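Local coordinates for protein acetyl xylan esterase (Paenibacillus sp. R4, PDB 6AGQ) that is a cold-active acetyl xylan esterase, probably hydrolysing the ester bonds that hold acetyl groups on xylan, at residues Pro87-Tyr92 with Met111-Leu116; Asp160-Leu165 with Ala195-Arg200; Ile179-Gly184 with Ser199-Ala204. All coordinates share one frame; numbering follows the deposited sequence.

Contact 1 (Pro87-Tyr92 with Met111-Leu116); sequences PVLVKY and MGMAAL
Val-88 to Val-90 and Ala-114 to Leu-116 pair as parallel strands of a beta-alpha-beta unit in the central sheet of the alpha/beta-hydrolase fold, with Pro-87 and Met-113 leading into the pairing. Four backbone hydrogen bonds pass back and forth. Ala-114 N gives to Pro-87 O (2.9 Å) and Leu-89 N to Ala-114 O (3.1 Å); further on, Leu-116 N meets Leu-89 O at 2.8 Å, and Lys-91 N meets Leu-116 O at the same length. The N-H...O angle opens from 156° at the first bond to 171° at the last. Proline suits position 87 because its carbonyl serves this partner while its nitrogen, which has no hydrogen, is not needed here.

Where the pairing begins, the Pro-87 ring crosses the Met-113 side chain at about a right angle, CG against CG at 3.7 Å. The methionine is bent at its third torsion (47°), which swings CE back to Leu-89, where it lies 4.0 Å from CB and equally near CD1. Such a flexible, unbranched chain can fill the angle between proline and leucine. On the other face Val-88 CG2 lies 3.9 Å from Ala-114 CB; the small alanine leaves room for the branched valine. Gly-112, with positive phi, closes the connecting helix in a Schellman motif just before the second strand.

The face bearing Val-88, Val-90 and Leu-116 is covered by helix 153-170 through Val-168. Leu-89 and Met-113 pack instead against Trp-108 of helix 106-110 and Ile-317 of helix 309-320, while strand 179-184 continues the sheet beyond strand 86-92.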
ATOM      1  N   PRO A  87      27.148  33.652 -21.783  1.00 28.51           N
ATOM      2  CA  PRO A  87      27.191  32.196 -21.524  1.00 28.83           C
ATOM      3  C   PRO A  87      25.815  31.537 -21.690  1.00 26.44           C
ATOM      4  O   PRO A  87      24.802  32.235 -21.796  1.00 26.92           O
ATOM      5  CB  PRO A  87      27.754  32.086 -20.092  1.00 30.95           C
ATOM      6  CG  PRO A  87      27.689  33.465 -19.498  1.00 32.33           C
ATOM      7  CD  PRO A  87      27.443  34.464 -20.587  1.00 31.70           C
ATOM      8  N   VAL A  88      25.770  30.216 -21.811  1.00 26.29           N
ATOM      9  CA  VAL A  88      24.505  29.562 -22.133  1.00 25.34           C
ATOM     10  C   VAL A  88      24.354  28.227 -21.417  1.00 25.34           C
ATOM     11  O   VAL A  88      25.288  27.492 -21.283  1.00 26.72           O
ATOM     12  CB  VAL A  88      24.242  29.419 -23.667  1.00 25.01           C
ATOM     13  CG1 VAL A  88      25.197  28.482 -24.362  1.00 25.85           C
ATOM     14  CG2 VAL A  88      22.837  28.930 -23.967  1.00 27.92           C
ATOM     15  N   LEU A  89      23.129  27.952 -20.974  1.00 26.13           N
ATOM     16  CA  LEU A  89      22.765  26.713 -20.341  1.00 28.78           C
ATOM     17  C   LEU A  89      21.687  25.983 -21.171  1.00 28.24           C
ATOM     18  O   LEU A  89      20.639  26.549 -21.577  1.00 29.60           O
ATOM     19  CB  LEU A  89      22.296  27.017 -18.930  1.00 31.39           C
ATOM     20  CG  LEU A  89      22.157  25.800 -18.036  1.00 36.34           C
ATOM     21  CD1 LEU A  89      22.579  26.162 -16.633  1.00 39.14           C
ATOM     22  CD2 LEU A  89      20.737  25.228 -18.075  1.00 37.97           C
ATOM     23  N   VAL A  90      21.936  24.722 -21.439  1.00 25.46           N
ATOM     24  CA  VAL A  90      20.928  23.880 -22.129  1.00 23.89           C
ATOM     25  C   VAL A  90      20.400  22.882 -21.137  1.00 22.94           C
ATOM     26  O   VAL A  90      21.161  22.060 -20.536  1.00 21.68           O
ATOM     27  CB  VAL A  90      21.549  23.210 -23.398  1.00 22.98           C
ATOM     28  CG1 VAL A  90      20.564  22.278 -24.060  1.00 21.54           C
ATOM     29  CG2 VAL A  90      21.970  24.277 -24.416  1.00 22.52           C
ATOM     30  N   LYS A  91      19.097  22.958 -20.948  1.00 24.30           N
ATOM     31  CA  LYS A  91      18.377  22.079 -20.051  1.00 23.79           C
ATOM     32  C   LYS A  91      17.610  20.942 -20.813  1.00 23.51           C
ATOM     33  O   LYS A  91      16.861  21.194 -21.752  1.00 24.25           O
ATOM     34  CB  LYS A  91      17.372  22.906 -19.250  1.00 24.28           C
ATOM     35  CG  LYS A  91      16.470  22.119 -18.359  1.00 28.26           C
ATOM     36  CD  LYS A  91      15.718  22.980 -17.356  1.00 28.70           C
ATOM     37  CE  LYS A  91      14.858  22.095 -16.458  1.00 30.46           C
ATOM     38  NZ  LYS A  91      13.927  22.943 -15.657  1.00 32.17           N
ATOM     39  N   TYR A  92      17.725  19.717 -20.329  1.00 21.40           N
ATOM     40  CA  TYR A  92      17.021  18.551 -20.904  1.00 20.18           C
ATOM     41  C   TYR A  92      16.135  17.981 -19.826  1.00 21.71           C
ATOM     42  O   TYR A  92      16.463  18.048 -18.645  1.00 27.48           O
ATOM     43  CB  TYR A  92      18.028  17.524 -21.326  1.00 20.42           C
ATOM     44  CG  TYR A  92      19.068  17.952 -22.357  1.00 22.00           C
ATOM     45  CD1 TYR A  92      18.705  18.416 -23.573  1.00 23.16           C
ATOM     46  CD2 TYR A  92      20.426  17.839 -22.099  1.00 23.74           C
ATOM     47  CE1 TYR A  92      19.639  18.780 -24.520  1.00 26.56           C
ATOM     48  CE2 TYR A  92      21.360  18.172 -23.043  1.00 27.42           C
ATOM     49  CZ  TYR A  92      20.952  18.661 -24.263  1.00 27.89           C
ATOM     50  OH  TYR A  92      21.884  19.037 -25.210  1.00 31.67           O
ATOM     51  N   MET A 111      21.345  35.602 -13.785  1.00 36.92           N
ATOM     52  CA  MET A 111      22.832  35.575 -13.697  1.00 36.72           C
ATOM     53  C   MET A 111      23.541  36.020 -14.962  1.00 35.54           C
ATOM     54  O   MET A 111      24.764  35.799 -15.108  1.00 36.48           O
ATOM     55  CB  MET A 111      23.356  34.167 -13.354  1.00 40.52           C
ATOM     56  CG  MET A 111      22.744  33.543 -12.118  1.00 45.05           C
ATOM     57  SD  MET A 111      23.067  31.788 -12.032  1.00 51.13           S
ATOM     58  CE  MET A 111      24.799  31.768 -11.571  1.00 46.88           C
ATOM     59  N   GLY A 112      22.803  36.593 -15.903  1.00 34.08           N
ATOM     60  CA  GLY A 112      23.379  37.075 -17.166  1.00 35.14           C
ATOM     61  C   GLY A 112      23.604  35.991 -18.225  1.00 32.47           C
ATOM     62  O   GLY A 112      24.480  36.106 -19.057  1.00 34.83           O
ATOM     63  N   MET A 113      22.812  34.944 -18.207  1.00 33.36           N
ATOM     64  CA  MET A 113      23.023  33.835 -19.126  1.00 31.64           C
ATOM     65  C   MET A 113      21.845  33.670 -20.008  1.00 28.09           C
ATOM     66  O   MET A 113      20.736  33.997 -19.640  1.00 27.04           O
ATOM     67  CB  MET A 113      23.233  32.561 -18.335  1.00 35.05           C
ATOM     68  CG  MET A 113      24.599  32.526 -17.689  1.00 38.70           C
ATOM     69  SD  MET A 113      24.696  31.470 -16.241  1.00 53.26           S
ATOM     70  CE  MET A 113      23.890  29.943 -16.752  1.00 44.67           C
ATOM     71  N   ALA A 114      22.077  33.125 -21.184  1.00 25.42           N
ATOM     72  CA  ALA A 114      21.008  32.603 -21.998  1.00 23.68           C
ATOM     73  C   ALA A 114      20.663  31.207 -21.527  1.00 24.71           C
ATOM     74  O   ALA A 114      21.476  30.554 -20.901  1.00 26.44           O
ATOM     75  CB  ALA A 114      21.442  32.568 -23.440  1.00 24.94           C
ATOM     76  N   ALA A 115      19.459  30.724 -21.838  1.00 25.17           N
ATOM     77  CA  ALA A 115      19.131  29.358 -21.539  1.00 23.09           C
ATOM     78  C   ALA A 115      18.146  28.792 -22.543  1.00 25.17           C
ATOM     79  O   ALA A 115      17.210  29.490 -22.993  1.00 28.81           O
ATOM     80  CB  ALA A 115      18.590  29.233 -20.100  1.00 24.10           C
ATOM     81  N   LEU A 116      18.301  27.510 -22.832  1.00 25.08           N
ATOM     82  CA  LEU A 116      17.384  26.809 -23.757  1.00 23.14           C
ATOM     83  C   LEU A 116      16.884  25.553 -23.068  1.00 22.56           C
ATOM     84  O   LEU A 116      17.689  24.748 -22.571  1.00 24.05           O
ATOM     85  CB  LEU A 116      18.113  26.439 -25.077  1.00 22.14           C
ATOM     86  CG  LEU A 116      17.411  25.456 -26.045  1.00 21.16           C
ATOM     87  CD1 LEU A 116      16.281  26.121 -26.815  1.00 20.54           C
ATOM     88  CD2 LEU A 116      18.491  24.943 -26.989  1.00 22.40           C
TER

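Contact 2 (Asp160-Leu165 with Ala195-Arg200); sequences DCIRAL and AGLDSR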
ATOM      1  N   ASP A 160      18.992  15.045 -31.573  1.00 26.37           N
ATOM      2  CA  ASP A 160      18.214  16.299 -31.266  1.00 27.49           C
ATOM      3  C   ASP A 160      18.929  17.147 -30.200  1.00 29.46           C
ATOM      4  O   ASP A 160      18.941  18.389 -30.284  1.00 24.64           O
ATOM      5  CB  ASP A 160      16.847  16.010 -30.725  1.00 28.29           C
ATOM      6  CG  ASP A 160      15.953  15.224 -31.697  1.00 35.48           C
ATOM      7  OD1 ASP A 160      16.197  15.261 -32.937  1.00 33.41           O
ATOM      8  OD2 ASP A 160      14.993  14.527 -31.200  1.00 38.64           O
ATOM      9  N   CYS A 161      19.548  16.450 -29.224  1.00 31.75           N
ATOM     10  CA  CYS A 161      20.232  17.053 -28.096  1.00 30.62           C
ATOM     11  C   CYS A 161      21.513  17.709 -28.498  1.00 31.97           C
ATOM     12  O   CYS A 161      21.913  18.649 -27.837  1.00 28.27           O
ATOM     13  CB  CYS A 161      20.464  16.051 -26.930  1.00 32.14           C
ATOM     14  SG  CYS A 161      18.919  15.510 -26.123  1.00 35.76           S
ATOM     15  N   ILE A 162      22.192  17.161 -29.510  1.00 30.16           N
ATOM     16  CA  ILE A 162      23.401  17.784 -30.079  1.00 29.94           C
ATOM     17  C   ILE A 162      22.997  18.970 -30.966  1.00 30.44           C
ATOM     18  O   ILE A 162      23.659  20.048 -31.029  1.00 26.51           O
ATOM     19  CB  ILE A 162      24.219  16.727 -30.888  1.00 33.75           C
ATOM     20  CG1 ILE A 162      25.000  15.814 -29.905  1.00 37.11           C
ATOM     21  CG2 ILE A 162      25.166  17.367 -31.934  1.00 36.40           C
ATOM     22  CD1 ILE A 162      25.469  14.516 -30.573  1.00 37.79           C
ATOM     23  N   ARG A 163      21.890  18.777 -31.667  1.00 26.12           N
ATOM     24  CA  ARG A 163      21.352  19.866 -32.458  1.00 26.95           C
ATOM     25  C   ARG A 163      20.853  21.059 -31.611  1.00 24.47           C
ATOM     26  O   ARG A 163      20.883  22.188 -32.116  1.00 24.89           O
ATOM     27  CB  ARG A 163      20.297  19.322 -33.421  1.00 27.84           C
ATOM     28  CG  ARG A 163      20.941  18.459 -34.481  1.00 26.93           C
ATOM     29  CD  ARG A 163      19.939  17.583 -35.189  1.00 26.80           C
ATOM     30  NE  ARG A 163      19.178  18.343 -36.181  1.00 28.21           N
ATOM     31  CZ  ARG A 163      19.595  18.692 -37.388  1.00 28.77           C
ATOM     32  NH1 ARG A 163      20.819  18.349 -37.851  1.00 26.61           N
ATOM     33  NH2 ARG A 163      18.750  19.375 -38.164  1.00 27.55           N
ATOM     34  N   ALA A 164      20.458  20.851 -30.353  1.00 20.67           N
ATOM     35  CA  ALA A 164      20.275  21.968 -29.418  1.00 21.77           C
ATOM     36  C   ALA A 164      21.567  22.783 -29.185  1.00 24.20           C
ATOM     37  O   ALA A 164      21.542  23.978 -29.009  1.00 24.59           O
ATOM     38  CB  ALA A 164      19.716  21.477 -28.096  1.00 22.35           C
ATOM     39  N   LEU A 165      22.716  22.134 -29.198  1.00 26.35           N
ATOM     40  CA  LEU A 165      23.990  22.882 -29.113  1.00 27.55           C
ATOM     41  C   LEU A 165      24.244  23.644 -30.416  1.00 30.06           C
ATOM     42  O   LEU A 165      24.735  24.755 -30.350  1.00 29.83           O
ATOM     43  CB  LEU A 165      25.169  21.974 -28.840  1.00 24.84           C
ATOM     44  CG  LEU A 165      24.999  20.976 -27.701  1.00 28.74           C
ATOM     45  CD1 LEU A 165      26.139  19.945 -27.714  1.00 30.80           C
ATOM     46  CD2 LEU A 165      24.856  21.687 -26.363  1.00 31.14           C
ATOM     47  N   ALA A 195      27.544  16.009 -23.673  1.00 29.11           N
ATOM     48  CA  ALA A 195      28.936  16.243 -23.351  1.00 31.21           C
ATOM     49  C   ALA A 195      29.863  15.115 -23.813  1.00 31.17           C
ATOM     50  O   ALA A 195      31.035  15.332 -24.064  1.00 29.87           O
ATOM     51  CB  ALA A 195      29.073  16.449 -21.865  1.00 31.74           C
ATOM     52  N   GLY A 196      29.345  13.896 -23.877  1.00 33.50           N
ATOM     53  CA  GLY A 196      30.129  12.771 -24.324  1.00 31.85           C
ATOM     54  C   GLY A 196      30.358  12.709 -25.815  1.00 32.69           C
ATOM     55  O   GLY A 196      31.425  12.314 -26.254  1.00 32.18           O
ATOM     56  N   LEU A 197      29.344  13.105 -26.571  1.00 30.09           N
ATOM     57  CA  LEU A 197      29.338  13.083 -28.036  1.00 32.37           C
ATOM     58  C   LEU A 197      29.715  14.417 -28.712  1.00 34.73           C
ATOM     59  O   LEU A 197      29.840  14.480 -29.945  1.00 37.52           O
ATOM     60  CB  LEU A 197      27.937  12.648 -28.527  1.00 30.39           C
ATOM     61  CG  LEU A 197      27.517  11.221 -28.115  1.00 31.86           C
ATOM     62  CD1 LEU A 197      26.190  10.817 -28.727  1.00 33.50           C
ATOM     63  CD2 LEU A 197      28.577  10.182 -28.485  1.00 36.05           C
ATOM     64  N   ASP A 198      29.924  15.466 -27.936  1.00 30.15           N
ATOM     65  CA  ASP A 198      30.244  16.766 -28.503  1.00 33.60           C
ATOM     66  C   ASP A 198      31.288  17.433 -27.684  1.00 32.87           C
ATOM     67  O   ASP A 198      31.178  17.427 -26.468  1.00 40.51           O
ATOM     68  CB  ASP A 198      28.974  17.654 -28.522  1.00 33.57           C
ATOM     69  CG  ASP A 198      29.059  18.796 -29.540  1.00 36.03           C
ATOM     70  OD1 ASP A 198      28.668  18.576 -30.711  1.00 40.09           O
ATOM     71  OD2 ASP A 198      29.505  19.928 -29.190  1.00 38.26           O
ATOM     72  N   SER A 199      32.259  18.062 -28.331  1.00 37.23           N
ATOM     73  CA  SER A 199      33.363  18.767 -27.635  1.00 38.63           C
ATOM     74  C   SER A 199      33.059  20.139 -27.098  1.00 36.38           C
ATOM     75  O   SER A 199      33.928  20.716 -26.452  1.00 35.49           O
ATOM     76  CB  SER A 199      34.559  19.006 -28.564  1.00 38.31           C
ATOM     77  OG  SER A 199      34.960  17.825 -29.164  1.00 45.92           O
ATOM     78  N   ARG A 200      31.929  20.719 -27.465  1.00 33.84           N
ATOM     79  CA  ARG A 200      31.697  22.151 -27.192  1.00 36.25           C
ATOM     80  C   ARG A 200      31.360  22.488 -25.711  1.00 33.35           C
ATOM     81  O   ARG A 200      31.803  23.537 -25.218  1.00 33.46           O
ATOM     82  CB  ARG A 200      30.650  22.768 -28.150  1.00 36.55           C
ATOM     83  CG  ARG A 200      31.185  23.025 -29.579  1.00 37.62           C
ATOM     84  CD  ARG A 200      30.066  23.283 -30.592  1.00 41.03           C
ATOM     85  NE  ARG A 200      29.142  22.123 -30.767  1.00 39.83           N
ATOM     86  CZ  ARG A 200      28.098  22.084 -31.599  1.00 40.39           C
ATOM     87  NH1 ARG A 200      27.807  23.119 -32.367  1.00 44.01           N
ATOM     88  NH2 ARG A 200      27.327  20.996 -31.678  1.00 43.40           N
TER
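Leu-165 reaches from helix 153-170 into the bend formed by Asp-198 and Arg-200. Its CB lies over one face of the Arg-200 guanidinium, off centre toward the rim and 3.7 Å from NH2. Beyond CG, which is turned away from the leucine's own carbonyl carbon (chi1 -48°), the branch CD1 meets the carboxylate carbon, 3.6 Å from Asp-198 CG, and the other branch, CD2, turns to Val-181 of the sheet. A leucine suits the place, since its aliphatic atoms can lie against both charged groups while these satisfy each other. Arg-200 grips Asp-198 side-on: NE takes the syn lone pair of OD2 at 2.7 Å, almost straight (175°), and NH2 reaches OD1 at 2.9 Å from above the carboxylate plane. Arg-200 N adds a third bond, to Asp-198 OD2 at 3.1 Å, making an Asx turn. NH2 also has a salt bridge to Asp-166, so two carboxylates probably stabilise the arginine's charge. One turn earlier, Ile-162 CD1 packs on Leu-197 CB at 3.7 Å, the two side chains crossing at about a right angle. The whole joins two neighbouring helices on one side of an alpha/beta-hydrolase sheet, at the turn that leads from helix 186-197 into the next strand.

Contact 3 (Ile179-Gly184 with Ser199-Ala204); sequences IAVYGG and SRPKLA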
ATOM      1  N   ILE A 179      29.332  27.064 -22.698  1.00 25.55           N
ATOM      2  CA  ILE A 179      28.094  26.280 -22.712  1.00 27.57           C
ATOM      3  C   ILE A 179      28.056  25.236 -21.567  1.00 26.68           C
ATOM      4  O   ILE A 179      29.021  24.481 -21.392  1.00 24.01           O
ATOM      5  CB  ILE A 179      27.970  25.506 -24.018  1.00 30.02           C
ATOM      6  CG1 ILE A 179      27.947  26.451 -25.231  1.00 33.64           C
ATOM      7  CG2 ILE A 179      26.726  24.599 -24.031  1.00 29.12           C
ATOM      8  CD1 ILE A 179      28.141  25.681 -26.542  1.00 33.63           C
ATOM      9  N   ALA A 180      26.953  25.194 -20.814  1.00 21.07           N
ATOM     10  CA  ALA A 180      26.722  24.146 -19.833  1.00 23.60           C
ATOM     11  C   ALA A 180      25.478  23.358 -20.212  1.00 24.80           C
ATOM     12  O   ALA A 180      24.556  23.917 -20.820  1.00 26.29           O
ATOM     13  CB  ALA A 180      26.567  24.714 -18.454  1.00 24.62           C
ATOM     14  N   VAL A 181      25.499  22.066 -19.905  1.00 23.44           N
ATOM     15  CA  VAL A 181      24.381  21.117 -20.180  1.00 22.30           C
ATOM     16  C   VAL A 181      23.907  20.563 -18.842  1.00 22.88           C
ATOM     17  O   VAL A 181      24.744  20.236 -17.983  1.00 26.81           O
ATOM     18  CB  VAL A 181      24.739  20.015 -21.207  1.00 22.89           C
ATOM     19  CG1 VAL A 181      24.854  20.573 -22.629  1.00 22.80           C
ATOM     20  CG2 VAL A 181      26.029  19.329 -20.865  1.00 27.03           C
ATOM     21  N   TYR A 182      22.577  20.561 -18.611  1.00 24.40           N
ATOM     22  CA  TYR A 182      21.984  20.291 -17.288  1.00 24.43           C
ATOM     23  C   TYR A 182      20.680  19.530 -17.458  1.00 24.67           C
ATOM     24  O   TYR A 182      19.998  19.685 -18.444  1.00 29.17           O
ATOM     25  CB  TYR A 182      21.765  21.595 -16.517  1.00 25.84           C
ATOM     26  CG  TYR A 182      20.645  21.577 -15.534  1.00 32.09           C
ATOM     27  CD1 TYR A 182      20.712  20.769 -14.392  1.00 41.02           C
ATOM     28  CD2 TYR A 182      19.501  22.328 -15.731  1.00 33.66           C
ATOM     29  CE1 TYR A 182      19.644  20.654 -13.500  1.00 44.50           C
ATOM     30  CE2 TYR A 182      18.444  22.268 -14.832  1.00 36.96           C
ATOM     31  CZ  TYR A 182      18.519  21.421 -13.719  1.00 45.04           C
ATOM     32  OH  TYR A 182      17.492  21.309 -12.829  1.00 43.95           O
ATOM     33  N   GLY A 183      20.361  18.673 -16.500  1.00 22.89           N
ATOM     34  CA  GLY A 183      19.108  17.944 -16.478  1.00 23.49           C
ATOM     35  C   GLY A 183      19.039  16.923 -15.392  1.00 22.46           C
ATOM     36  O   GLY A 183      20.080  16.358 -14.976  1.00 25.62           O
ATOM     37  N   GLY A 184      17.826  16.693 -14.930  1.00 23.25           N
ATOM     38  CA  GLY A 184      17.564  15.639 -13.982  1.00 25.16           C
ATOM     39  C   GLY A 184      17.011  14.357 -14.604  1.00 26.47           C
ATOM     40  O   GLY A 184      16.131  14.381 -15.475  1.00 26.68           O
ATOM     41  N   SER A 199      32.259  18.062 -28.331  1.00 37.23           N
ATOM     42  CA  SER A 199      33.363  18.767 -27.635  1.00 38.63           C
ATOM     43  C   SER A 199      33.059  20.139 -27.098  1.00 36.38           C
ATOM     44  O   SER A 199      33.928  20.716 -26.452  1.00 35.49           O
ATOM     45  CB  SER A 199      34.559  19.006 -28.564  1.00 38.31           C
ATOM     46  OG  SER A 199      34.960  17.825 -29.164  1.00 45.92           O
ATOM     47  N   ARG A 200      31.929  20.719 -27.465  1.00 33.84           N
ATOM     48  CA  ARG A 200      31.697  22.151 -27.192  1.00 36.25           C
ATOM     49  C   ARG A 200      31.360  22.488 -25.711  1.00 33.35           C
ATOM     50  O   ARG A 200      31.803  23.537 -25.218  1.00 33.46           O
ATOM     51  CB  ARG A 200      30.650  22.768 -28.150  1.00 36.55           C
ATOM     52  CG  ARG A 200      31.185  23.025 -29.579  1.00 37.62           C
ATOM     53  CD  ARG A 200      30.066  23.283 -30.592  1.00 41.03           C
ATOM     54  NE  ARG A 200      29.142  22.123 -30.767  1.00 39.83           N
ATOM     55  CZ  ARG A 200      28.098  22.084 -31.599  1.00 40.39           C
ATOM     56  NH1 ARG A 200      27.807  23.119 -32.367  1.00 44.01           N
ATOM     57  NH2 ARG A 200      27.327  20.996 -31.678  1.00 43.40           N
ATOM     58  N   PRO A 201      30.545  21.661 -25.032  1.00 32.24           N
ATOM     59  CA  PRO A 201      30.142  22.008 -23.664  1.00 31.34           C
ATOM     60  C   PRO A 201      31.326  22.076 -22.732  1.00 30.28           C
ATOM     61  O   PRO A 201      32.197  21.222 -22.784  1.00 28.56           O
ATOM     62  CB  PRO A 201      29.200  20.865 -23.261  1.00 32.96           C
ATOM     63  CG  PRO A 201      28.771  20.251 -24.532  1.00 32.26           C
ATOM     64  CD  PRO A 201      29.893  20.414 -25.482  1.00 31.32           C
ATOM     65  N   LYS A 202      31.381  23.144 -21.936  1.00 28.16           N
ATOM     66  CA  LYS A 202      32.416  23.349 -20.985  1.00 29.12           C
ATOM     67  C   LYS A 202      32.092  22.749 -19.590  1.00 26.97           C
ATOM     68  O   LYS A 202      33.008  22.290 -18.884  1.00 24.35           O
ATOM     69  CB  LYS A 202      32.609  24.815 -20.866  1.00 29.93           C
ATOM     70  CG  LYS A 202      33.823  25.182 -20.104  1.00 30.46           C
ATOM     71  CD  LYS A 202      33.749  26.653 -19.826  1.00 32.62           C
ATOM     72  CE  LYS A 202      35.047  27.123 -19.215  1.00 36.57           C
ATOM     73  NZ  LYS A 202      34.969  28.605 -19.140  1.00 38.30           N
ATOM     74  N   LEU A 203      30.814  22.773 -19.223  1.00 25.13           N
ATOM     75  CA  LEU A 203      30.327  22.196 -17.984  1.00 29.94           C
ATOM     76  C   LEU A 203      29.222  21.181 -18.251  1.00 27.92           C
ATOM     77  O   LEU A 203      28.440  21.372 -19.164  1.00 27.80           O
ATOM     78  CB  LEU A 203      29.726  23.278 -17.100  1.00 30.52           C
ATOM     79  CG  LEU A 203      30.522  24.031 -16.099  1.00 34.06           C
ATOM     80  CD1 LEU A 203      31.894  24.370 -16.584  1.00 38.50           C
ATOM     81  CD2 LEU A 203      29.766  25.258 -15.668  1.00 34.89           C
ATOM     82  N   ALA A 204      29.119  20.156 -17.392  1.00 28.28           N
ATOM     83  CA  ALA A 204      28.016  19.177 -17.421  1.00 27.76           C
ATOM     84  C   ALA A 204      27.443  19.068 -16.009  1.00 27.04           C
ATOM     85  O   ALA A 204      28.216  18.880 -15.076  1.00 24.38           O
ATOM     86  CB  ALA A 204      28.500  17.831 -17.898  1.00 28.00           C
TER
HETATM   87  O   HOH W   1      31.365  25.762 -24.381  1.00 25.14           O
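Ala-180 and Val-181 pair in parallel with Leu-203 and Ala-204, Pro-201 and Lys-202 leading in, across a beta-alpha-beta crossover whose first strand runs on through Gly-183 into what is probably the nucleophile elbow of this alpha/beta hydrolase. Among the hydrogen bonds, Ile-179 O accepts twice: from Lys-202 N at 2.8 Å, in the carbonyl plane, and from Leu-203 N at 3.3 Å, a longer but straighter bond. One carbonyl thus serves two successive amides, and the nearest alpha carbons are Ile-179 with Pro-201 and Ala-180 with Leu-203, so that the register skips Lys-202. Val-181 N to Leu-203 O, at 3.1 Å, then continues the pairing. Lysine fits this position because its extended chain leads away to the C-terminal carbonyl of Leu-321.

The apolar contacts divide between the two faces. Ala-180 is small enough to let its CB come within 3.7 Å of Leu-203 CB, on the side covered by helix 309-320. On the face toward helix 153-170, with CG1 anti to the carbonyl carbon (chi1 -72°), Val-181 has CG2 between its backbone N and carbonyl carbon, which brings that methyl to 4.1 Å from Ala-204 CB and 4.3 Å from Pro-201 CB.

How the contacts relate
All three contacts are largely buried, but contacts 1 and 3 are strand pairs inside one sheet, whereas contact 2 lies on one side of it, between helix 153-170 and the end of helix 186-197 with the turn after it. Strands 86-92 and 179-184 are neighbours, and backbone bonds of Val-90 with Ala-180 O and Tyr-182 N join the two pairs in one sheet. Contact 2 shares Ser-199 and Arg-200 with contact 3, and its Leu-165 CD1 packs onto Pro-201 CG. Tyr-92 OH, probably bonded to Cys-161 O, ties contact 1 to helix 153-170. The chemistry follows place: backbone bonds and small or branched apolar groups in the sheet, an ion pair backed by leucine in the turn that leads to strand 203-207.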